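Local coordinates for hypothetical protein (Bacillus cereus, PDB 2O3L), which is of unknown function but belongs to the DUF1048 family and folds into a compact, all-helical left-handed superhelix, at residues R9-V20 against F50-L61; F21-W29 against I42-F50. One frame throughout, in Å; residues are numbered along the deposited sequence. Where two conformers were deposited one is given.

How the contacts relate
Both contacts join helix 15-31 to helix 36-56, which run nearly antiparallel where they meet, and Phe50 serves in each. The centre of contact 2 lies about 2 Å from the centre of the chain, and the contact is almost wholly buried; the centre of contact 1, about 10 Å from that of the chain, is partly buried and takes in the turns at the helix ends. Chemistry follows place. The inner contact is apolar packing with one weak amide bond, whereas the outer one sets a tyrosine into an apolar hollow and adds a salt bridge, a hydrogen bond from the tyrosine hydroxyl and a glycerol. Across their border Arg9 NH2 lies 2.8 Å from Asp48 OD1, a salt bridge, and Val10 packs on both Phe21 and Ile47.

Contact 1: residues R9-V20 against F50-L61; sequences RVAALPEDYQFV and FEAGAAEGRQVL. With GOL (glycerol), chain C.
Tyr17 is the bump that fills the main hollow: its side chain sits as a knob among Phe50, Gly53, Ala54 and Val60. Val60 CB stands 3.5 Å from the centroid of the Tyr17 ring, almost exactly on the ring normal, while the methyl of Ala54 covers the opposite face nearer the rim, so the ring is sandwiched by two CH-pi contacts. Its edge is turned to the face of Phe50, a T-shaped pair with planes at 83° and centroids 5.4 Å apart. At the far end of the slot Tyr17 OH donates to Arg58 O at 2.6 Å, approaching from above the carbonyl plane. The bond ties helix 15-31 to the turn that follows the Schellman motif at Gly57. Around this knob lie smaller fits. With its CG1 between the backbone N and carbonyl carbon (chi1 70°), Val60 sends CG1 to Val20 CG2, 3.7 Å away, and turns CG2 to the tyrosine. Leu13 CD2 rests 3.9 Å from Glu51 CG, and Pro14 packs against Ala54. At the outer margin Arg9 NH2 meets Glu51 OE1 at 3.0 Å in a salt bridge, supplemented by a weak bond from NE to OE2; the same NH2 has its strongest partner in Asp48, so the guanidinium is shared between two carboxylates. A glycerol, probably from the crystallisation liquor, bridges the two sides, its O1 hydrogen-bonded to Asp16 OD1 and its O3 to Ala54 O. The axes of 15-20 and 50-56 approach to 11.3 Å at 158°, nearly antiparallel. The contact closes one end of this pair: helix 2-11 reaches helix 36-56 through Arg9, on Glu51 and on Ile47, while helix 60-64 packs alongside, with Ile63 touching both Tyr17 and Phe50.

Contact 2: residues F21-W29 against I42-F50; sequences FKKIQNYMW and IQYELIDLF
The Phe21 ring enters a hollow formed by Gln43, Leu46, Ile47 and Phe50, a knob-into-hole fit. Gln43 O lies at the edge of this ring, near its plane, and Ile47 CG1 comes obliquely to 3.6 Å from Phe21 CE1. Having CG anti to the backbone N (chi1 -179°) swings the ring across to helix 36-56. The Phe50 ring carries Leu46 CG of its own helix over one face, toward the rim, and has Phe21 N at its edge. One face of the Trp29 indole is overlaid by Gln25 CG, also of its own helix. Alongside, Ile24 CD1 and Leu46 CD2 meet tip to tip at 3.7 Å. The segment axes pass 11.4 Å apart at 164°; helix 68-82 adjoins through Val76 on Met28 and Leu75 on Ile42. Gln43 extends into this apolar layer, where OE1 accepts a weak bond from Gln25 NE2 at 3.5 Å, the amide planes 78° apart. Selenomethionine Met28 packs on Gln43, its CE 3.9 Å from NE2, an apolar neighbour for a buried nitrogen without a polar partner. Cohesion thus rests on the apolar contacts of Phe21, Ile24, Leu46, Ile47 and Met28, with one weak hydrogen bond across; the unpaired NE2 probably costs some stability.

Contact 1: residues R9-V20 against F50-L61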
loop_
_atom_site.group_PDB
_atom_site.type_symbol
_atom_site.label_atom_id
_atom_site.label_comp_id
_atom_site.label_asym_id
_atom_site.label_seq_id
_atom_site.Cartn_x
_atom_site.Cartn_y
_atom_site.Cartn_z
ATOM N N ARG A 9 -6.564 -6.600 -7.938
ATOM C CA ARG A 9 -5.990 -5.423 -8.507
ATOM C C ARG A 9 -4.490 -5.336 -8.284
ATOM O O ARG A 9 -3.751 -4.860 -9.163
ATOM C CB ARG A 9 -6.704 -4.201 -7.969
ATOM C CG ARG A 9 -8.143 -4.175 -8.497
ATOM C CD ARG A 9 -9.028 -3.129 -7.860
ATOM N NE ARG A 9 -8.322 -1.867 -7.749
ATOM C CZ ARG A 9 -8.870 -0.741 -7.335
ATOM N NH1 ARG A 9 -10.164 -0.693 -7.015
ATOM N NH2 ARG A 9 -8.114 0.348 -7.281
ATOM N N VAL A 10 -4.023 -5.793 -7.122
ATOM C CA VAL A 10 -2.584 -5.811 -6.839
ATOM C C VAL A 10 -1.896 -6.794 -7.780
ATOM O O VAL A 10 -0.867 -6.495 -8.347
ATOM C CB VAL A 10 -2.274 -6.174 -5.364
ATOM C CG1 VAL A 10 -0.798 -6.381 -5.141
ATOM C CG2 VAL A 10 -2.743 -5.033 -4.445
ATOM N N ALA A 11 -2.519 -7.932 -7.983
ATOM C CA ALA A 11 -1.979 -8.969 -8.838
ATOM C C ALA A 11 -1.914 -8.535 -10.283
ATOM O O ALA A 11 -1.222 -9.168 -11.062
ATOM C CB ALA A 11 -2.795 -10.218 -8.700
ATOM N N ALA A 12 -2.612 -7.457 -10.641
ATOM C CA ALA A 12 -2.629 -7.014 -12.032
ATOM C C ALA A 12 -1.518 -5.995 -12.230
ATOM O O ALA A 12 -1.200 -5.652 -13.322
ATOM C CB ALA A 12 -3.971 -6.398 -12.401
ATOM N N LEU A 13 -0.924 -5.514 -11.159
ATOM C CA LEU A 13 0.185 -4.575 -11.273
ATOM C C LEU A 13 1.484 -5.273 -11.665
ATOM O O LEU A 13 1.606 -6.506 -11.533
ATOM C CB LEU A 13 0.397 -3.878 -9.946
ATOM C CG LEU A 13 -0.787 -3.079 -9.367
ATOM C CD1 LEU A 13 -0.481 -2.664 -7.944
ATOM C CD2 LEU A 13 -1.110 -1.870 -10.215
ATOM N N PRO A 14 2.465 -4.498 -12.162
ATOM C CA PRO A 14 3.767 -5.100 -12.489
ATOM C C PRO A 14 4.361 -5.755 -11.236
ATOM O O PRO A 14 4.025 -5.345 -10.112
ATOM C CB PRO A 14 4.598 -3.905 -12.939
ATOM C CG PRO A 14 3.559 -2.868 -13.419
ATOM C CD PRO A 14 2.411 -3.056 -12.500
ATOM N N GLU A 15 5.218 -6.752 -11.436
ATOM C CA GLU A 15 5.769 -7.544 -10.339
ATOM C C GLU A 15 6.471 -6.680 -9.262
ATOM O O GLU A 15 6.334 -6.952 -8.070
ATOM C CB GLU A 15 6.720 -8.655 -10.858
ATOM N N ASP A 16 7.190 -5.637 -9.664
ATOM C CA ASP A 16 7.863 -4.824 -8.667
ATOM C C ASP A 16 6.866 -4.073 -7.779
ATOM O O ASP A 16 7.092 -3.950 -6.574
ATOM C CB ASP A 16 8.949 -3.912 -9.256
ATOM C CG ASP A 16 8.463 -2.984 -10.359
ATOM O OD1 ASP A 16 7.250 -2.874 -10.660
ATOM O OD2 ASP A 16 9.358 -2.328 -10.940
ATOM N N TYR A 17 5.756 -3.605 -8.363
ATOM C CA TYR A 17 4.680 -2.998 -7.601
ATOM C C TYR A 17 4.075 -4.015 -6.627
ATOM O O TYR A 17 3.727 -3.688 -5.482
ATOM C CB TYR A 17 3.577 -2.456 -8.522
ATOM C CG TYR A 17 3.764 -1.042 -9.000
ATOM C CD1 TYR A 17 4.556 -0.754 -10.136
ATOM C CD2 TYR A 17 3.130 0.033 -8.340
ATOM C CE1 TYR A 17 4.728 0.570 -10.584
ATOM C CE2 TYR A 17 3.293 1.369 -8.774
ATOM C CZ TYR A 17 4.093 1.621 -9.892
ATOM O OH TYR A 17 4.254 2.890 -10.319
ATOM N N GLN A 18 3.921 -5.240 -7.089
ATOM C CA GLN A 18 3.404 -6.300 -6.248
ATOM C C GLN A 18 4.286 -6.564 -5.046
ATOM O O GLN A 18 3.753 -6.759 -3.954
ATOM C CB GLN A 18 3.206 -7.588 -7.025
ATOM C CG GLN A 18 2.132 -7.433 -8.124
ATOM C CD GLN A 18 1.876 -8.743 -8.830
ATOM O OE1 GLN A 18 1.704 -9.757 -8.184
ATOM N NE2 GLN A 18 1.880 -8.727 -10.161
ATOM N N PHE A 19 5.611 -6.571 -5.235
ATOM C CA PHE A 19 6.513 -6.963 -4.150
ATOM C C PHE A 19 6.509 -5.862 -3.104
ATOM O O PHE A 19 6.461 -6.109 -1.880
ATOM C CB PHE A 19 7.913 -7.215 -4.689
ATOM C CG PHE A 19 8.862 -7.751 -3.670
ATOM C CD1 PHE A 19 8.739 -9.050 -3.211
ATOM C CD2 PHE A 19 9.890 -6.953 -3.170
ATOM C CE1 PHE A 19 9.625 -9.575 -2.249
ATOM C CE2 PHE A 19 10.772 -7.446 -2.201
ATOM C CZ PHE A 19 10.647 -8.781 -1.751
ATOM N N VAL A 20 6.521 -4.628 -3.586
ATOM C CA VAL A 20 6.533 -3.486 -2.706
ATOM C C VAL A 20 5.217 -3.361 -1.919
ATOM O O VAL A 20 5.251 -3.069 -0.743
ATOM C CB VAL A 20 6.855 -2.212 -3.450
ATOM C CG1 VAL A 20 6.676 -0.984 -2.537
ATOM C CG2 VAL A 20 8.311 -2.303 -3.939
ATOM N N PHE A 50 -1.020 3.252 -6.375
ATOM C CA PHE A 50 -0.175 2.363 -7.141
ATOM C C PHE A 50 -0.752 2.061 -8.528
ATOM O O PHE A 50 -0.002 2.057 -9.518
ATOM C CB PHE A 50 0.069 1.045 -6.387
ATOM C CG PHE A 50 1.173 1.082 -5.374
ATOM C CD1 PHE A 50 1.664 2.250 -4.859
ATOM C CD2 PHE A 50 1.699 -0.126 -4.889
ATOM C CE1 PHE A 50 2.683 2.242 -3.893
ATOM C CE2 PHE A 50 2.732 -0.136 -3.961
ATOM C CZ PHE A 50 3.223 1.052 -3.446
ATOM N N GLU A 51 -2.063 1.854 -8.640
ATOM C CA GLU A 51 -2.645 1.664 -9.971
ATOM C C GLU A 51 -2.473 2.856 -10.856
ATOM O O GLU A 51 -2.251 2.700 -12.066
ATOM C CB GLU A 51 -4.143 1.386 -9.947
ATOM C CG GLU A 51 -4.495 -0.017 -9.627
ATOM C CD GLU A 51 -5.961 -0.338 -9.884
ATOM O OE1 GLU A 51 -6.811 0.585 -10.013
ATOM O OE2 GLU A 51 -6.237 -1.552 -9.977
ATOM N N ALA A 52 -2.663 4.058 -10.304
ATOM C CA ALA A 52 -2.503 5.258 -11.106
ATOM C C ALA A 52 -1.055 5.410 -11.556
ATOM O O ALA A 52 -0.756 5.698 -12.719
ATOM C CB ALA A 52 -2.954 6.510 -10.316
ATOM N N GLY A 53 -0.147 5.282 -10.615
ATOM C CA GLY A 53 1.261 5.397 -10.926
ATOM C C GLY A 53 1.723 4.410 -11.996
ATOM O O GLY A 53 2.444 4.802 -12.912
ATOM N N ALA A 54 1.305 3.147 -11.888
ATOM C CA ALA A 54 1.640 2.151 -12.922
ATOM C C ALA A 54 1.003 2.550 -14.247
ATOM O O ALA A 54 1.643 2.461 -15.293
ATOM C CB ALA A 54 1.192 0.771 -12.521
ATOM N N ALA A 55 -0.245 3.014 -14.215
ATOM C CA ALA A 55 -0.883 3.497 -15.436
ATOM C C ALA A 55 -0.150 4.670 -16.086
ATOM O O ALA A 55 -0.151 4.776 -17.285
ATOM C CB ALA A 55 -2.355 3.870 -15.204
ATOM N N GLU A 56 0.469 5.548 -15.306
ATOM C CA GLU A 56 1.191 6.702 -15.849
ATOM C C GLU A 56 2.602 6.288 -16.272
ATOM O O GLU A 56 3.294 7.076 -16.869
ATOM C CB GLU A 56 1.336 7.808 -14.777
ATOM C CG GLU A 56 0.031 8.465 -14.363
ATOM C CD GLU A 56 -0.523 9.408 -15.381
ATOM O OE1 GLU A 56 0.232 9.881 -16.269
ATOM O OE2 GLU A 56 -1.730 9.691 -15.275
ATOM N N GLY A 57 3.041 5.089 -15.876
ATOM C CA GLY A 57 4.328 4.567 -16.261
ATOM C C GLY A 57 5.452 4.888 -15.292
ATOM O O GLY A 57 6.635 4.799 -15.660
ATOM N N ARG A 58 5.111 5.207 -14.034
ATOM C CA ARG A 58 6.147 5.467 -13.052
ATOM C C ARG A 58 6.609 4.173 -12.438
ATOM O O ARG A 58 5.882 3.192 -12.368
ATOM C CB ARG A 58 5.662 6.387 -11.922
ATOM C CG ARG A 58 5.110 7.677 -12.357
ATOM C CD ARG A 58 6.215 8.592 -12.897
ATOM N NE ARG A 58 7.264 8.894 -11.941
ATOM C CZ ARG A 58 7.241 9.946 -11.105
ATOM N NH1 ARG A 58 6.200 10.787 -11.059
ATOM N NH2 ARG A 58 8.249 10.149 -10.294
ATOM N N GLN A 59 7.809 4.218 -11.898
ATOM C CA GLN A 59 8.349 3.074 -11.181
ATOM C C GLN A 59 7.891 3.137 -9.709
ATOM O O GLN A 59 7.816 4.215 -9.117
ATOM C CB GLN A 59 9.884 3.070 -11.296
ATOM C CG GLN A 59 10.410 2.812 -12.734
ATOM C CD GLN A 59 10.255 1.367 -13.181
ATOM O OE1 GLN A 59 10.231 0.452 -12.365
ATOM N NE2 GLN A 59 10.149 1.163 -14.477
ATOM N N VAL A 60 7.614 1.971 -9.109
ATOM C CA VAL A 60 7.085 1.943 -7.769
ATOM C C VAL A 60 7.942 2.682 -6.747
ATOM O O VAL A 60 7.412 3.409 -5.916
ATOM C CB VAL A 60 6.674 0.513 -7.285
ATOM C CG1 VAL A 60 7.885 -0.367 -7.056
ATOM C CG2 VAL A 60 5.807 0.643 -6.017
ATOM N N LEU A 61 9.259 2.575 -6.841
ATOM C CA LEU A 61 10.121 3.241 -5.868
ATOM C C LEU A 61 10.188 4.742 -5.985
ATOM O O LEU A 61 10.708 5.403 -5.065
ATOM C CB LEU A 61 11.527 2.639 -5.854
ATOM C CG LEU A 61 11.570 1.158 -5.386
ATOM C CD1 LEU A 61 13.039 0.689 -5.440
ATOM C CD2 LEU A 61 10.959 0.840 -3.983
HETATM C C1 GOL C . 6.703 -0.996 -14.370
HETATM O O1 GOL C . 6.991 -1.080 -12.981
HETATM C C2 GOL C . 6.403 0.424 -14.893
HETATM O O2 GOL C . 7.382 1.323 -14.436
HETATM C C3 GOL C . 5.019 0.961 -14.526
HETATM O O3 GOL C . 4.056 0.668 -15.537
#

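Contact 2: residues F21-W29 against I42-F50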
loop_
_atom_site.group_PDB
_atom_site.type_symbol
_atom_site.label_atom_id
_atom_site.label_comp_id
_atom_site.label_asym_id
_atom_site.label_seq_id
_atom_site.Cartn_x
_atom_site.Cartn_y
_atom_site.Cartn_z
ATOM N N PHE A 21 4.089 -3.585 -2.583
ATOM C CA PHE A 21 2.831 -3.662 -1.888
ATOM C C PHE A 21 2.843 -4.703 -0.754
ATOM O O PHE A 21 2.352 -4.436 0.325
ATOM C CB PHE A 21 1.657 -3.963 -2.834
ATOM C CG PHE A 21 0.347 -4.013 -2.105
ATOM C CD1 PHE A 21 -0.319 -2.849 -1.790
ATOM C CD2 PHE A 21 -0.149 -5.216 -1.622
ATOM C CE1 PHE A 21 -1.466 -2.876 -1.040
ATOM C CE2 PHE A 21 -1.314 -5.255 -0.913
ATOM C CZ PHE A 21 -1.970 -4.073 -0.602
ATOM N N LYS A 22 3.327 -5.897 -1.056
ATOM C CA LYS A 22 3.447 -6.964 -0.076
ATOM C C LYS A 22 4.339 -6.565 1.101
ATOM O O LYS A 22 4.028 -6.875 2.256
ATOM C CB LYS A 22 4.031 -8.191 -0.752
ATOM C CG LYS A 22 4.211 -9.358 0.187
ATOM C CD LYS A 22 4.624 -10.657 -0.541
ATOM C CE LYS A 22 6.079 -10.683 -0.948
ATOM N NZ LYS A 22 6.395 -12.072 -1.276
ATOM N N LYS A 23 5.438 -5.878 0.802
ATOM C CA LYS A 23 6.335 -5.374 1.854
ATOM C C LYS A 23 5.560 -4.426 2.819
ATOM O O LYS A 23 5.607 -4.584 4.002
ATOM C CB LYS A 23 7.568 -4.702 1.254
ATOM C CG LYS A 23 8.639 -5.634 0.700
ATOM C CD LYS A 23 9.822 -4.903 0.034
ATOM C CE LYS A 23 10.526 -3.882 0.945
ATOM N NZ LYS A 23 11.889 -3.373 0.479
ATOM N N ILE A 24 4.817 -3.491 2.270
ATOM C CA ILE A 24 4.025 -2.526 3.013
ATOM C C ILE A 24 2.887 -3.158 3.803
ATOM O O ILE A 24 2.643 -2.811 4.970
ATOM C CB ILE A 24 3.445 -1.509 2.048
ATOM C CG1 ILE A 24 4.591 -0.698 1.447
ATOM C CG2 ILE A 24 2.485 -0.573 2.779
ATOM C CD1 ILE A 24 4.152 0.242 0.361
ATOM N N GLN A 25 2.191 -4.095 3.167
ATOM C CA GLN A 25 1.132 -4.831 3.863
ATOM C C GLN A 25 1.705 -5.558 5.088
ATOM O O GLN A 25 1.169 -5.466 6.215
ATOM C CB GLN A 25 0.470 -5.800 2.887
ATOM C CG GLN A 25 -0.715 -6.502 3.427
ATOM C CD GLN A 25 -1.414 -7.300 2.367
ATOM O OE1 GLN A 25 -0.758 -8.010 1.608
ATOM N NE2 GLN A 25 -2.759 -7.193 2.301
ATOM N N ASN A 26 2.835 -6.222 4.904
ATOM C CA ASN A 26 3.449 -6.905 6.018
ATOM C C ASN A 26 3.944 -5.915 7.081
ATOM O O ASN A 26 3.821 -6.170 8.290
ATOM C CB ASN A 26 4.568 -7.832 5.545
ATOM C CG ASN A 26 4.031 -9.146 5.004
ATOM O OD1 ASN A 26 3.608 -10.021 5.774
ATOM N ND2 ASN A 26 4.018 -9.286 3.681
ATOM N N TYR A 27 4.528 -4.814 6.643
ATOM C CA TYR A 27 5.050 -3.836 7.597
ATOM C C TYR A 27 3.879 -3.346 8.504
ATOM O O TYR A 27 3.979 -3.285 9.731
ATOM C CB TYR A 27 5.734 -2.681 6.892
ATOM C CG TYR A 27 6.299 -1.676 7.872
ATOM C CD1 TYR A 27 5.481 -0.693 8.462
ATOM C CD2 TYR A 27 7.626 -1.694 8.208
ATOM C CE1 TYR A 27 6.009 0.239 9.357
ATOM C CE2 TYR A 27 8.172 -0.777 9.112
ATOM C CZ TYR A 27 7.362 0.171 9.686
ATOM O OH TYR A 27 7.919 1.031 10.573
HETATM N N MSE A 28 2.749 -3.071 7.882
HETATM C CA MSE A 28 1.586 -2.543 8.597
HETATM C C MSE A 28 1.006 -3.567 9.578
HETATM O O MSE A 28 0.671 -3.238 10.699
HETATM C CB MSE A 28 0.530 -2.096 7.579
HETATM C CG MSE A 28 1.025 -0.876 6.837
HETATM SE SE MSE A 28 -0.304 -0.154 5.621
HETATM C CE MSE A 28 -1.780 -0.113 6.789
ATOM N N TRP A 29 0.958 -4.823 9.167
ATOM C CA TRP A 29 0.523 -5.886 10.055
ATOM C C TRP A 29 1.536 -6.138 11.196
ATOM O O TRP A 29 1.163 -6.511 12.310
ATOM C CB TRP A 29 0.369 -7.157 9.246
ATOM C CG TRP A 29 -0.881 -7.255 8.407
ATOM C CD1 TRP A 29 -2.067 -6.632 8.611
ATOM C CD2 TRP A 29 -1.059 -8.097 7.274
ATOM N NE1 TRP A 29 -2.974 -7.008 7.647
ATOM C CE2 TRP A 29 -2.374 -7.919 6.820
ATOM C CE3 TRP A 29 -0.208 -8.952 6.566
ATOM C CZ2 TRP A 29 -2.875 -8.585 5.693
ATOM C CZ3 TRP A 29 -0.707 -9.617 5.443
ATOM C CH2 TRP A 29 -2.035 -9.443 5.035
ATOM N N ILE A 42 -6.438 2.126 4.385
ATOM C CA ILE A 42 -5.212 2.781 3.939
ATOM C C ILE A 42 -4.586 1.970 2.821
ATOM O O ILE A 42 -4.067 2.519 1.861
ATOM C CB ILE A 42 -4.163 2.912 5.085
ATOM C CG1 ILE A 42 -4.669 3.801 6.198
ATOM C CG2 ILE A 42 -2.876 3.511 4.563
ATOM C CD1 ILE A 42 -3.988 3.538 7.570
ATOM N N GLN A 43 -4.604 0.653 2.945
ATOM C CA GLN A 43 -4.089 -0.188 1.866
ATOM C C GLN A 43 -4.904 -0.039 0.560
ATOM O O GLN A 43 -4.348 -0.093 -0.547
ATOM C CB GLN A 43 -4.066 -1.644 2.293
ATOM C CG GLN A 43 -3.065 -1.876 3.374
ATOM C CD GLN A 43 -3.151 -3.264 3.955
ATOM O OE1 GLN A 43 -3.863 -4.125 3.439
ATOM N NE2 GLN A 43 -2.419 -3.485 5.038
ATOM N N TYR A 44 -6.208 0.159 0.690
ATOM C CA TYR A 44 -7.023 0.364 -0.510
ATOM C C TYR A 44 -6.660 1.706 -1.184
ATOM O O TYR A 44 -6.559 1.774 -2.425
ATOM C CB TYR A 44 -8.513 0.251 -0.228
ATOM C CG TYR A 44 -8.949 -1.104 0.387
ATOM C CD1 TYR A 44 -8.117 -2.245 0.321
ATOM C CD2 TYR A 44 -10.187 -1.248 0.980
ATOM C CE1 TYR A 44 -8.525 -3.460 0.881
ATOM C CE2 TYR A 44 -10.599 -2.454 1.551
ATOM C CZ TYR A 44 -9.762 -3.559 1.498
ATOM O OH TYR A 44 -10.163 -4.759 2.061
ATOM N N GLU A 45 -6.446 2.741 -0.372
ATOM C CA GLU A 45 -6.003 4.007 -0.915
ATOM C C GLU A 45 -4.669 3.820 -1.610
ATOM O O GLU A 45 -4.424 4.382 -2.684
ATOM C CB GLU A 45 -5.921 5.100 0.150
ATOM C CG GLU A 45 -7.255 5.504 0.717
ATOM C CD GLU A 45 -8.156 6.275 -0.252
ATOM O OE1 GLU A 45 -7.777 6.512 -1.432
ATOM O OE2 GLU A 45 -9.237 6.671 0.205
ATOM N N LEU A 46 -3.812 3.021 -1.005
ATOM C CA LEU A 46 -2.507 2.795 -1.573
ATOM C C LEU A 46 -2.589 2.048 -2.920
ATOM O O LEU A 46 -1.791 2.334 -3.837
ATOM C CB LEU A 46 -1.600 2.059 -0.610
ATOM C CG LEU A 46 -0.156 1.828 -1.097
ATOM C CD1 LEU A 46 0.607 3.147 -1.065
ATOM C CD2 LEU A 46 0.505 0.808 -0.191
ATOM N N ILE A 47 -3.555 1.140 -3.057
ATOM C CA ILE A 47 -3.736 0.419 -4.317
ATOM C C ILE A 47 -4.249 1.381 -5.400
ATOM O O ILE A 47 -3.863 1.272 -6.556
ATOM C CB ILE A 47 -4.726 -0.757 -4.133
ATOM C CG1 ILE A 47 -4.064 -1.825 -3.241
ATOM C CG2 ILE A 47 -5.186 -1.337 -5.463
ATOM C CD1 ILE A 47 -5.034 -2.799 -2.607
ATOM N N ASP A 48 -5.134 2.309 -5.042
ATOM C CA ASP A 48 -5.530 3.343 -5.992
ATOM C C ASP A 48 -4.294 4.131 -6.467
ATOM O O ASP A 48 -4.150 4.439 -7.647
ATOM C CB ASP A 48 -6.537 4.322 -5.396
ATOM C CG ASP A 48 -7.968 3.861 -5.525
ATOM O OD1 ASP A 48 -8.232 2.942 -6.312
ATOM O OD2 ASP A 48 -8.841 4.429 -4.840
ATOM N N LEU A 49 -3.440 4.500 -5.531
ATOM C CA LEU A 49 -2.253 5.307 -5.860
ATOM C C LEU A 49 -1.272 4.496 -6.744
ATOM O O LEU A 49 -0.765 4.998 -7.717
ATOM C CB LEU A 49 -1.560 5.744 -4.589
ATOM C CG LEU A 49 -0.338 6.666 -4.697
ATOM C CD1 LEU A 49 -0.761 8.049 -4.984
ATOM C CD2 LEU A 49 0.489 6.634 -3.414
ATOM N N PHE A 50 -1.020 3.252 -6.375
ATOM C CA PHE A 50 -0.175 2.363 -7.141
ATOM C C PHE A 50 -0.752 2.061 -8.528
ATOM O O PHE A 50 -0.002 2.057 -9.518
ATOM C CB PHE A 50 0.069 1.045 -6.387
ATOM C CG PHE A 50 1.173 1.082 -5.374
ATOM C CD1 PHE A 50 1.664 2.250 -4.859
ATOM C CD2 PHE A 50 1.699 -0.126 -4.889
ATOM C CE1 PHE A 50 2.683 2.242 -3.893
ATOM C CE2 PHE A 50 2.732 -0.136 -3.961
ATOM C CZ PHE A 50 3.223 1.052 -3.446
#